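Long-range contact in N-acetyltransferase (Staphylococcus aureus subsp. aureus, PDB 4LUA), which probably transfers an acetyl group from acetyl-CoA to an amine, as a member of the GNAT superfamily of N-acetyltransferases: residues C55-C60 and T69-Q74. Residues are numbered along the deposited sequence; the frame is centred on the assembly and turned at random.
Sequences CIVFGC and TAALEQ
The ring of F58 meets A70 O and L72 CB obliquely. Its CE2 lies 4.3 Å from L72 CB. CG lies anti to the carbonyl carbon of F58 (chi1 -57°), which sends the ring back along its own strand towards I56 and L72. Beyond the pair, F105 and Y109 of helix 96-112 meet the F58 ring edge-to-face. The flat carbonyl of F58 is gripped from both faces. A70 N comes from one face of its plane. T69 OG1 comes from the opposite face and makes the shorter bond, 2.7 Å to F58 O. T69 can do this because OG1 lies anti to its backbone N (chi1 -173°), which turns the hydroxyl back across the strand gap.

Strands 55-62 and 65-75 form an antiparallel beta hairpin here, within the sheet of the GNAT fold. I56 with L72 and F58 with A70 are hydrogen-bonded pairs. L72 N gives I56 O a bond of 2.9 Å that is nearly straight, 170° at the hydrogen. I56 CG2 also rests on L72 CB at 3.8 Å, on the face that carries F58. The other face carries C55, V57, T69, A71 and E73, whose carboxylate leads away to a salt bridge with K87. There V57 CG1 packs against T69 OG1 at 3.6 Å, while C55 SG and V57 CG2 both touch A71 CB. Y18 of helix 15-25 touches V57 and T69 on this face.

The contact is largely buried, so two donors on F58 O satisfy a polar atom well inside the protein. The threonine hydroxyl thus adds a side-chain tie to the backbone ladder.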
loop_
_atom_site.group_PDB
_atom_site.type_symbol
_atom_site.label_atom_id
_atom_site.label_comp_id
_atom_site.label_asym_id
_atom_site.label_seq_id
_atom_site.Cartn_x
_atom_site.Cartn_y
_atom_site.Cartn_z
ATOM N N CYS A 55 3.503 -6.025 10.804
ATOM C CA CYS A 55 2.740 -5.331 9.796
ATOM C C CYS A 55 2.139 -4.176 10.532
ATOM O O CYS A 55 1.406 -4.392 11.525
ATOM C CB CYS A 55 1.584 -6.214 9.345
ATOM S SG CYS A 55 0.712 -5.587 7.943
ATOM N N ILE A 56 2.413 -2.974 10.089
ATOM C CA ILE A 56 1.770 -1.810 10.657
ATOM C C ILE A 56 0.866 -1.223 9.578
ATOM O O ILE A 56 1.246 -1.104 8.409
ATOM C CB ILE A 56 2.781 -0.761 11.172
ATOM C CG1 ILE A 56 2.021 0.405 11.810
ATOM C CG2 ILE A 56 3.593 -0.163 10.064
ATOM C CD1 ILE A 56 2.889 1.332 12.622
ATOM N N VAL A 57 -0.353 -0.882 9.960
ATOM C CA VAL A 57 -1.363 -0.374 9.022
ATOM C C VAL A 57 -1.721 1.062 9.306
ATOM O O VAL A 57 -1.976 1.446 10.458
ATOM C CB VAL A 57 -2.649 -1.262 9.128
ATOM C CG1 VAL A 57 -3.715 -0.773 8.109
ATOM C CG2 VAL A 57 -2.296 -2.748 8.926
ATOM N N PHE A 58 -1.734 1.891 8.252
ATOM C CA PHE A 58 -2.032 3.309 8.436
ATOM C C PHE A 58 -3.324 3.671 7.743
ATOM O O PHE A 58 -3.594 3.131 6.614
ATOM C CB PHE A 58 -0.889 4.113 7.775
ATOM C CG PHE A 58 0.474 3.759 8.338
ATOM C CD1 PHE A 58 0.745 4.116 9.654
ATOM C CD2 PHE A 58 1.469 3.115 7.567
ATOM C CE1 PHE A 58 1.989 3.791 10.232
ATOM C CE2 PHE A 58 2.734 2.808 8.130
ATOM C CZ PHE A 58 2.984 3.141 9.445
ATOM N N GLY A 59 -4.059 4.615 8.344
ATOM C CA GLY A 59 -5.280 5.108 7.691
ATOM C C GLY A 59 -5.289 6.619 7.603
ATOM O O GLY A 59 -4.839 7.279 8.514
ATOM N N CYS A 60 -5.768 7.163 6.486
ATOM C CA CYS A 60 -5.933 8.610 6.368
ATOM C C CYS A 60 -7.395 8.929 6.665
ATOM O O CYS A 60 -8.338 8.368 6.045
ATOM C CB CYS A 60 -5.702 9.019 4.916
ATOM S SG CYS A 60 -3.978 8.639 4.424
ATOM N N THR A 69 -5.797 3.882 2.857
ATOM C CA THR A 69 -4.961 3.074 3.751
ATOM C C THR A 69 -3.778 2.503 2.987
ATOM O O THR A 69 -3.853 2.346 1.757
ATOM C CB THR A 69 -5.782 1.890 4.358
ATOM O OG1 THR A 69 -4.997 1.205 5.358
ATOM C CG2 THR A 69 -6.344 0.862 3.324
ATOM N N ALA A 70 -2.694 2.211 3.739
ATOM C CA ALA A 70 -1.639 1.327 3.205
ATOM C C ALA A 70 -0.989 0.669 4.409
ATOM O O ALA A 70 -1.082 1.198 5.516
ATOM C CB ALA A 70 -0.621 2.146 2.350
ATOM N N ALA A 71 -0.348 -0.481 4.166
ATOM C CA ALA A 71 0.318 -1.253 5.216
ATOM C C ALA A 71 1.822 -1.410 4.849
ATOM O O ALA A 71 2.226 -1.441 3.676
ATOM C CB ALA A 71 -0.369 -2.589 5.319
ATOM N N LEU A 72 2.636 -1.460 5.896
ATOM C CA LEU A 72 4.043 -1.675 5.734
ATOM C C LEU A 72 4.268 -3.024 6.414
ATOM O O LEU A 72 4.139 -3.162 7.644
ATOM C CB LEU A 72 4.776 -0.515 6.437
ATOM C CG LEU A 72 6.277 -0.521 6.383
ATOM C CD1 LEU A 72 6.757 -0.592 4.919
ATOM C CD2 LEU A 72 6.845 0.725 7.116
ATOM N N GLU A 73 4.655 -4.010 5.605
ATOM C CA GLU A 73 4.819 -5.381 6.106
ATOM C C GLU A 73 6.309 -5.680 6.129
ATOM O O GLU A 73 7.005 -5.502 5.122
ATOM C CB GLU A 73 4.049 -6.385 5.211
ATOM C CG GLU A 73 4.288 -7.853 5.656
ATOM C CD GLU A 73 3.565 -8.892 4.798
ATOM O OE1 GLU A 73 3.590 -10.091 5.161
ATOM O OE2 GLU A 73 2.990 -8.524 3.748
ATOM N N GLN A 74 6.829 -6.115 7.270
ATOM C CA GLN A 74 8.203 -6.568 7.306
ATOM C C GLN A 74 8.222 -8.084 7.028
ATOM O O GLN A 74 7.615 -8.879 7.790
ATOM C CB GLN A 74 8.825 -6.267 8.686
ATOM C CG GLN A 74 10.291 -5.796 8.655
ATOM C CD GLN A 74 10.574 -4.633 9.625
ATOM O OE1 GLN A 74 9.653 -4.033 10.185
ATOM N NE2 GLN A 74 11.852 -4.315 9.814
#